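PDB 3MDQ: exopolyphosphatase, which probably hydrolyses inorganic polyphosphate, releasing orthophosphate from the ends of the chain. Local coordinates for residues Q4-G12 with L299-L308; F159-F170 with M183-P194. All coordinates share one frame; numbering follows the deposited sequence.

Interaction 1 of 2, residues Q4-G12 with L299-L308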
# COMPACT_ATOMS: atom_id res chain seq x y z
N GLN A 4 5.79 20.67 16.07
CA GLN A 4 5.84 19.65 17.16
C GLN A 4 6.14 18.29 16.52
O GLN A 4 6.65 18.23 15.39
CB GLN A 4 4.52 19.62 17.96
CG GLN A 4 4.59 18.97 19.36
CD GLN A 4 5.90 19.28 20.09
OE1 GLN A 4 6.76 18.42 20.25
NE2 GLN A 4 6.04 20.54 20.53
N ARG A 5 5.93 17.21 17.27
CA ARG A 5 6.04 15.88 16.72
C ARG A 5 4.69 15.36 16.30
O ARG A 5 3.68 15.57 16.98
CB ARG A 5 6.66 14.95 17.74
CG ARG A 5 8.06 15.35 18.07
CD ARG A 5 8.69 14.38 18.99
NE ARG A 5 10.08 14.74 19.21
CZ ARG A 5 10.93 14.02 19.93
NH1 ARG A 5 10.53 12.90 20.51
NH2 ARG A 5 12.19 14.43 20.05
N ILE A 6 4.69 14.67 15.17
CA ILE A 6 3.46 14.11 14.59
C ILE A 6 3.63 12.61 14.50
O ILE A 6 4.65 12.13 14.06
CB ILE A 6 3.19 14.67 13.17
CG1 ILE A 6 2.91 16.18 13.26
CG2 ILE A 6 2.02 13.93 12.52
CD1 ILE A 6 2.83 16.87 11.91
N GLY A 7 2.61 11.88 14.92
CA GLY A 7 2.58 10.44 14.78
C GLY A 7 1.41 10.02 13.87
O GLY A 7 0.28 10.49 14.06
N VAL A 8 1.68 9.16 12.90
CA VAL A 8 0.69 8.66 11.97
C VAL A 8 0.71 7.15 12.03
O VAL A 8 1.77 6.54 11.95
CB VAL A 8 0.97 9.11 10.51
CG1 VAL A 8 -0.08 8.55 9.57
CG2 VAL A 8 1.01 10.63 10.39
N ILE A 9 -0.48 6.55 12.17
CA ILE A 9 -0.67 5.10 12.11
C ILE A 9 -1.55 4.80 10.88
O ILE A 9 -2.62 5.38 10.71
CB ILE A 9 -1.33 4.52 13.38
CG1 ILE A 9 -0.45 4.75 14.59
CG2 ILE A 9 -1.68 3.01 13.18
CD1 ILE A 9 -1.13 4.54 15.96
N ASP A 10 -1.07 3.89 10.05
CA ASP A 10 -1.81 3.35 8.90
C ASP A 10 -2.21 1.95 9.30
O ASP A 10 -1.36 1.05 9.37
CB ASP A 10 -0.88 3.36 7.65
CG ASP A 10 -1.43 2.63 6.46
OD1 ASP A 10 -2.58 2.11 6.46
OD2 ASP A 10 -0.67 2.56 5.48
N MSE A 11 -3.51 1.75 9.50
CA MSE A 11 -4.04 0.41 9.83
C MSE A 11 -4.39 -0.34 8.57
O MSE A 11 -5.55 -0.46 8.22
CB MSE A 11 -5.27 0.50 10.72
CG MSE A 11 -4.96 1.07 12.06
SE MSE A 11 -6.56 1.37 13.16
CE MSE A 11 -7.21 -0.44 13.29
N GLY A 12 -3.38 -0.84 7.90
CA GLY A 12 -3.57 -1.55 6.63
C GLY A 12 -4.12 -2.94 6.82
O GLY A 12 -4.15 -3.48 7.92
N LEU A 299 0.55 6.02 1.96
CA LEU A 299 -0.48 6.69 2.74
C LEU A 299 0.02 7.46 3.96
O LEU A 299 -0.38 8.60 4.17
CB LEU A 299 -1.57 5.69 3.19
CG LEU A 299 -2.68 6.24 4.08
CD1 LEU A 299 -3.49 7.29 3.34
CD2 LEU A 299 -3.58 5.06 4.51
N LYS A 300 0.87 6.84 4.78
CA LYS A 300 1.27 7.47 6.04
C LYS A 300 2.00 8.81 5.79
O LYS A 300 1.77 9.79 6.50
CB LYS A 300 2.10 6.52 6.90
CG LYS A 300 3.46 6.13 6.37
CD LYS A 300 4.06 4.86 7.03
CE LYS A 300 5.54 4.54 6.55
NZ LYS A 300 5.53 4.31 5.11
N GLU A 301 2.85 8.82 4.77
CA GLU A 301 3.51 10.06 4.38
C GLU A 301 2.54 11.07 3.78
O GLU A 301 2.65 12.25 4.01
CB GLU A 301 4.67 9.83 3.43
CG GLU A 301 5.88 9.16 4.08
CD GLU A 301 5.82 7.66 4.16
OE1 GLU A 301 4.96 7.00 3.54
OE2 GLU A 301 6.71 7.10 4.90
N GLY A 302 1.57 10.60 3.00
CA GLY A 302 0.57 11.51 2.51
C GLY A 302 -0.25 12.16 3.58
O GLY A 302 -0.60 13.33 3.46
N VAL A 303 -0.57 11.41 4.62
CA VAL A 303 -1.25 11.96 5.80
C VAL A 303 -0.39 13.05 6.46
O VAL A 303 -0.86 14.17 6.75
CB VAL A 303 -1.65 10.84 6.78
CG1 VAL A 303 -2.06 11.40 8.14
CG2 VAL A 303 -2.75 9.95 6.18
N LEU A 304 0.89 12.72 6.71
CA LEU A 304 1.83 13.67 7.30
C LEU A 304 1.90 14.95 6.50
O LEU A 304 1.76 16.04 7.06
CB LEU A 304 3.21 13.04 7.42
CG LEU A 304 4.36 13.97 7.79
CD1 LEU A 304 4.21 14.53 9.20
CD2 LEU A 304 5.70 13.24 7.60
N TYR A 305 2.08 14.82 5.18
CA TYR A 305 2.31 16.04 4.39
C TYR A 305 1.02 16.84 4.20
O TYR A 305 1.06 18.06 4.10
CB TYR A 305 3.02 15.73 3.09
CG TYR A 305 4.50 15.53 3.31
CD1 TYR A 305 5.34 16.63 3.44
CD2 TYR A 305 5.06 14.28 3.46
CE1 TYR A 305 6.70 16.48 3.68
CE2 TYR A 305 6.45 14.14 3.75
CZ TYR A 305 7.24 15.24 3.84
OH TYR A 305 8.60 15.10 4.09
N THR A 306 -0.12 16.17 4.21
CA THR A 306 -1.43 16.84 4.20
C THR A 306 -1.56 17.67 5.47
O THR A 306 -1.95 18.84 5.43
CB THR A 306 -2.58 15.83 4.01
OG1 THR A 306 -2.42 15.22 2.73
CG2 THR A 306 -3.93 16.48 4.07
N MSE A 307 -1.17 17.09 6.60
CA MSE A 307 -1.17 17.81 7.90
C MSE A 307 -0.22 19.02 7.85
O MSE A 307 -0.58 20.09 8.30
CB MSE A 307 -0.79 16.87 9.05
CG MSE A 307 -1.90 15.89 9.36
SE MSE A 307 -1.27 14.46 10.57
CE MSE A 307 -1.22 15.60 12.19
N LEU A 308 0.99 18.83 7.35
CA LEU A 308 1.96 19.90 7.26
C LEU A 308 1.49 21.00 6.30
O LEU A 308 1.80 22.19 6.50
CB LEU A 308 3.34 19.38 6.83
CG LEU A 308 4.04 18.41 7.82
CD1 LEU A 308 5.36 17.89 7.27
CD2 LEU A 308 4.21 19.10 9.19
O HOH W 1 1.49 4.02 4.51
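Strand 5-11 carries Ile6, Val8 and Asp10 against helix 299-308 and runs in roughly the opposing direction, at 143°, the two axes 8.2 Å apart at their closest. Nearest in the backbones are Asp10 CA and Lys300 CA, at 5.9 Å. All three strand residues point at the helix. Ile6 grips it with two branches: CG2, anti to the backbone N, meets Met307 CE tip to tip at 3.7 Å, while the extended CG1 arm (chi2 172°) sets CD1 against both Leu304 CD1 and Leu308 CD2, 3.8 Å from each. Cut back to an alanine, Ile6 would lose these branches, which would probably open a gap beside the leucines and leave Met307 CE without its methyl partner on the strand. Val8 CG1 lies 3.8 Å from Val303 CG1 and also rests near the carbonyl oxygen of Lys300. Polar contact comes at the far end, where a water donates to Asp10 OD2 (2.8 Å) and accepts from Lys300 N (2.9 Å); Leu299 CD2 packs against the carboxylate. A late helix covering the first strand's sheet fits the actin-like ATPase fold, and Asp10, near a bound sulfate, probably borders the phosphate-binding cleft.

Interaction 2 of 2, residues F159-F170 with M183-P194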
# COMPACT_ATOMS: atom_id res chain seq x y z
N PHE A 159 -10.29 0.40 -5.79
CA PHE A 159 -10.95 -0.85 -6.13
C PHE A 159 -10.66 -1.88 -5.02
O PHE A 159 -9.53 -2.05 -4.58
CB PHE A 159 -10.41 -1.40 -7.46
CG PHE A 159 -10.64 -0.48 -8.64
CD1 PHE A 159 -9.75 0.54 -8.93
CD2 PHE A 159 -11.74 -0.65 -9.45
CE1 PHE A 159 -9.96 1.37 -10.01
CE2 PHE A 159 -11.95 0.17 -10.53
CZ PHE A 159 -11.05 1.18 -10.81
N GLU A 160 -11.70 -2.62 -4.62
CA GLU A 160 -11.56 -3.64 -3.54
C GLU A 160 -11.05 -4.97 -4.14
O GLU A 160 -11.76 -5.99 -4.23
CB GLU A 160 -12.89 -3.77 -2.76
CG GLU A 160 -13.21 -2.47 -1.94
CD GLU A 160 -12.18 -2.10 -0.80
OE1 GLU A 160 -11.51 -3.00 -0.23
OE2 GLU A 160 -12.08 -0.91 -0.42
N ILE A 161 -9.81 -4.90 -4.58
CA ILE A 161 -9.10 -6.02 -5.26
C ILE A 161 -7.71 -6.22 -4.67
O ILE A 161 -6.78 -6.71 -5.33
CB ILE A 161 -9.05 -5.76 -6.80
CG1 ILE A 161 -8.21 -4.54 -7.13
CG2 ILE A 161 -10.48 -5.70 -7.39
CD1 ILE A 161 -8.02 -4.30 -8.67
N GLY A 162 -7.52 -5.84 -3.40
CA GLY A 162 -6.28 -6.08 -2.73
C GLY A 162 -5.95 -7.58 -2.64
O GLY A 162 -6.81 -8.42 -2.81
N GLY A 163 -4.69 -7.89 -2.41
CA GLY A 163 -4.22 -9.27 -2.59
C GLY A 163 -4.85 -10.28 -1.68
O GLY A 163 -5.02 -11.41 -2.08
N GLN A 164 -5.15 -9.90 -0.44
CA GLN A 164 -5.83 -10.85 0.47
C GLN A 164 -7.20 -11.22 -0.08
O GLN A 164 -7.60 -12.39 -0.01
CB GLN A 164 -5.94 -10.26 1.89
CG GLN A 164 -6.61 -11.19 2.92
CD GLN A 164 -5.70 -12.33 3.30
OE1 GLN A 164 -4.72 -12.12 4.02
NE2 GLN A 164 -5.96 -13.53 2.78
N ARG A 165 -7.92 -10.24 -0.62
CA ARG A 165 -9.21 -10.54 -1.24
C ARG A 165 -9.06 -11.45 -2.43
O ARG A 165 -9.83 -12.38 -2.57
CB ARG A 165 -9.92 -9.26 -1.69
CG ARG A 165 -10.28 -8.30 -0.57
CD ARG A 165 -11.09 -7.13 -1.20
NE ARG A 165 -11.42 -6.11 -0.23
CZ ARG A 165 -12.55 -6.07 0.48
NH1 ARG A 165 -13.45 -7.03 0.36
NH2 ARG A 165 -12.76 -5.07 1.32
N LEU A 166 -8.07 -11.20 -3.28
CA LEU A 166 -7.88 -11.98 -4.50
C LEU A 166 -7.58 -13.43 -4.16
O LEU A 166 -8.22 -14.32 -4.75
CB LEU A 166 -6.76 -11.42 -5.36
CG LEU A 166 -7.02 -10.02 -5.93
CD1 LEU A 166 -5.82 -9.58 -6.75
CD2 LEU A 166 -8.34 -9.91 -6.71
N ILE A 167 -6.67 -13.71 -3.22
CA ILE A 167 -6.29 -15.08 -2.93
C ILE A 167 -7.38 -15.82 -2.13
O ILE A 167 -7.40 -17.05 -2.09
CB ILE A 167 -4.93 -15.23 -2.24
CG1 ILE A 167 -4.90 -14.61 -0.84
CG2 ILE A 167 -3.81 -14.63 -3.13
CD1 ILE A 167 -3.61 -14.73 -0.16
N ASP A 168 -8.28 -15.09 -1.47
CA ASP A 168 -9.38 -15.73 -0.75
C ASP A 168 -10.57 -15.98 -1.61
O ASP A 168 -11.31 -16.95 -1.37
CB ASP A 168 -9.80 -14.86 0.45
CG ASP A 168 -8.81 -14.90 1.58
OD1 ASP A 168 -7.81 -15.65 1.52
OD2 ASP A 168 -9.07 -14.17 2.56
N ARG A 169 -10.82 -15.12 -2.60
CA ARG A 169 -12.00 -15.27 -3.43
C ARG A 169 -11.78 -16.23 -4.57
O ARG A 169 -12.76 -16.85 -5.04
CB ARG A 169 -12.47 -13.91 -3.94
CG ARG A 169 -11.68 -13.31 -4.99
CD ARG A 169 -11.93 -11.75 -5.04
NE ARG A 169 -13.33 -11.40 -4.76
CZ ARG A 169 -14.32 -11.48 -5.64
NH1 ARG A 169 -14.07 -11.90 -6.88
NH2 ARG A 169 -15.56 -11.15 -5.28
N PHE A 170 -10.51 -16.38 -4.99
CA PHE A 170 -10.13 -17.26 -6.07
C PHE A 170 -9.16 -18.31 -5.52
O PHE A 170 -8.44 -18.05 -4.54
CB PHE A 170 -9.46 -16.50 -7.18
CG PHE A 170 -10.31 -15.41 -7.81
CD1 PHE A 170 -11.46 -15.75 -8.51
CD2 PHE A 170 -9.98 -14.11 -7.71
CE1 PHE A 170 -12.25 -14.76 -9.10
CE2 PHE A 170 -10.81 -13.12 -8.26
CZ PHE A 170 -11.91 -13.47 -8.99
N MSE A 183 -7.83 -16.81 -15.38
CA MSE A 183 -8.79 -16.41 -14.34
C MSE A 183 -8.50 -14.98 -13.87
O MSE A 183 -9.42 -14.14 -13.76
CB MSE A 183 -8.70 -17.39 -13.18
CG MSE A 183 -9.27 -16.94 -11.83
SE MSE A 183 -9.17 -18.40 -10.57
CE MSE A 183 -7.37 -18.14 -10.08
N MSE A 184 -7.24 -14.68 -13.55
CA MSE A 184 -6.95 -13.38 -12.94
C MSE A 184 -7.08 -12.22 -13.92
O MSE A 184 -7.68 -11.17 -13.63
CB MSE A 184 -5.56 -13.34 -12.25
CG MSE A 184 -5.38 -14.32 -11.09
SE MSE A 184 -6.83 -14.29 -9.82
CE MSE A 184 -6.89 -12.42 -9.45
N HIS A 185 -6.59 -12.42 -15.13
CA HIS A 185 -6.68 -11.37 -16.13
C HIS A 185 -8.10 -11.17 -16.67
O HIS A 185 -8.48 -10.06 -17.10
CB HIS A 185 -5.67 -11.58 -17.26
CG HIS A 185 -4.25 -11.35 -16.82
ND1 HIS A 185 -3.74 -10.08 -16.60
CD2 HIS A 185 -3.25 -12.21 -16.52
CE1 HIS A 185 -2.50 -10.18 -16.18
NE2 HIS A 185 -2.17 -11.46 -16.14
N ASN A 186 -8.89 -12.24 -16.67
CA ASN A 186 -10.31 -12.08 -16.97
C ASN A 186 -11.01 -11.25 -15.91
O ASN A 186 -11.82 -10.37 -16.20
CB ASN A 186 -10.97 -13.44 -17.09
CG ASN A 186 -12.45 -13.35 -17.42
OD1 ASN A 186 -12.81 -12.93 -18.52
ND2 ASN A 186 -13.30 -13.80 -16.51
N TYR A 187 -10.72 -11.54 -14.66
CA TYR A 187 -11.30 -10.75 -13.56
C TYR A 187 -10.85 -9.30 -13.65
O TYR A 187 -11.68 -8.38 -13.51
CB TYR A 187 -10.93 -11.32 -12.22
CG TYR A 187 -11.46 -10.56 -11.04
CD1 TYR A 187 -12.81 -10.45 -10.81
CD2 TYR A 187 -10.61 -9.97 -10.12
CE1 TYR A 187 -13.32 -9.79 -9.71
CE2 TYR A 187 -11.12 -9.31 -9.02
CZ TYR A 187 -12.45 -9.22 -8.82
OH TYR A 187 -12.97 -8.56 -7.73
N PHE A 188 -9.57 -9.08 -13.86
CA PHE A 188 -9.09 -7.70 -13.99
C PHE A 188 -9.74 -6.94 -15.17
O PHE A 188 -10.08 -5.75 -15.03
CB PHE A 188 -7.56 -7.63 -14.10
CG PHE A 188 -6.80 -8.18 -12.89
CD1 PHE A 188 -7.31 -8.06 -11.58
CD2 PHE A 188 -5.57 -8.77 -13.07
CE1 PHE A 188 -6.59 -8.57 -10.52
CE2 PHE A 188 -4.84 -9.26 -12.00
CZ PHE A 188 -5.35 -9.16 -10.75
N ASP A 189 -9.95 -7.63 -16.29
CA ASP A 189 -10.68 -7.07 -17.42
C ASP A 189 -12.05 -6.55 -16.99
O ASP A 189 -12.50 -5.50 -17.45
CB ASP A 189 -10.92 -8.10 -18.51
CG ASP A 189 -9.71 -8.40 -19.36
OD1 ASP A 189 -8.70 -7.66 -19.34
OD2 ASP A 189 -9.75 -9.42 -20.09
N GLU A 190 -12.75 -7.29 -16.14
CA GLU A 190 -14.09 -6.92 -15.70
C GLU A 190 -14.06 -5.75 -14.70
O GLU A 190 -14.90 -4.84 -14.79
CB GLU A 190 -14.81 -8.14 -15.09
CG GLU A 190 -15.13 -9.25 -16.09
CD GLU A 190 -15.99 -8.77 -17.25
OE1 GLU A 190 -16.98 -8.08 -16.98
OE2 GLU A 190 -15.61 -9.01 -18.41
N VAL A 191 -13.11 -5.76 -13.77
CA VAL A 191 -13.06 -4.80 -12.65
C VAL A 191 -12.55 -3.43 -13.09
O VAL A 191 -13.07 -2.37 -12.66
CB VAL A 191 -12.12 -5.32 -11.49
CG1 VAL A 191 -11.95 -4.25 -10.40
CG2 VAL A 191 -12.65 -6.59 -10.87
N LEU A 192 -11.57 -3.44 -13.97
CA LEU A 192 -10.77 -2.23 -14.24
C LEU A 192 -11.25 -1.36 -15.38
O LEU A 192 -10.54 -0.47 -15.84
CB LEU A 192 -9.29 -2.60 -14.42
CG LEU A 192 -8.66 -3.22 -13.18
CD1 LEU A 192 -7.24 -3.61 -13.60
CD2 LEU A 192 -8.67 -2.25 -12.00
N VAL A 193 -12.48 -1.56 -15.83
CA VAL A 193 -13.00 -0.73 -16.90
C VAL A 193 -12.89 0.78 -16.63
O VAL A 193 -12.47 1.50 -17.50
CB VAL A 193 -14.46 -1.13 -17.30
CG1 VAL A 193 -15.02 -0.16 -18.34
CG2 VAL A 193 -14.42 -2.53 -17.93
N PRO A 194 -13.18 1.23 -15.40
CA PRO A 194 -13.08 2.68 -15.16
C PRO A 194 -11.62 3.15 -15.26
O PRO A 194 -11.36 4.27 -15.65
CB PRO A 194 -13.62 2.82 -13.75
CG PRO A 194 -14.54 1.64 -13.59
CD PRO A 194 -13.87 0.53 -14.30
O HOH W 2 -11.84 -8.63 -5.11
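Phe170 meets Tyr187 edge-to-face at the tightly packed heart of this contact: the phenylalanine edge is turned onto the tyrosine face, with ring centroids 4.9 Å apart, planes at 68°, and Phe170 CZ 3.6 Å from Tyr187 CG. Tyr187 holds CG anti to its own backbone N (chi1 179°), which sends the ring out from helix 183-191 toward segment 159-170; in the conformer described, Val191 CG2 of the same helix backs its other face. Two selenomethionine seleniums approach the Phe170 ring obliquely from the same side in Met-aromatic contacts: Met183 SE touches CB and CD1, and Met184 SE, in one of two conformers, lies 3.8 Å from CD2. Leu166 comes in across two rings: its CD2 reaches Tyr187 CE2 at 3.7 Å and its CD1 abuts the edge of the Phe188 ring. Further along, Ile161 CG2 touches Val191 CG1 tip to tip at 3.7 Å. Leu192 CD2 makes a CH-pi contact 4.1 Å from the centroid of the Phe159 ring, almost exactly over its centre, while Pro194 CB approaches that ring at its edge.

The solvent side is looser. No direct hydrogen bond joins the segments; instead a water donates to Glu160 O and also bonds Tyr187 OH, at 2.9 Å. The exposed Arg169 lays its guanidinium nearly flat near the tyrosine, planes 19° apart, with the hydroxyl over one face and NH1 3.6 Å from OH.

Beneath the contact, strand 153-159 forms the edge of the six-stranded sheet. Ile161 and Leu192, outside helices 163-169 and 178-191, reach its neighbour, strand 143-148, through Val143 and Phe145, while helix 267-286 touches both helices through Ile167 and Phe188.

Overall arrangement
The two contacts lie on opposite sides of the centre of the chain, their centres about 29 Å apart and their nearest atoms about 9 Å. Interaction 1 joins the beginning of the chain to its last helix and belongs to the five-stranded sheet, where strand 5-11 is central. Interaction 2 falls in the middle of the sequence, linking segments only 13 residues apart beside strand 153-159, an outer strand of the six-stranded sheet. They share neither a sheet nor a helix. Interaction 1 thus returns the chain's end to its first lobe, whereas interaction 2 is local to the second; the actin-like family probably places its active site between two such lobes.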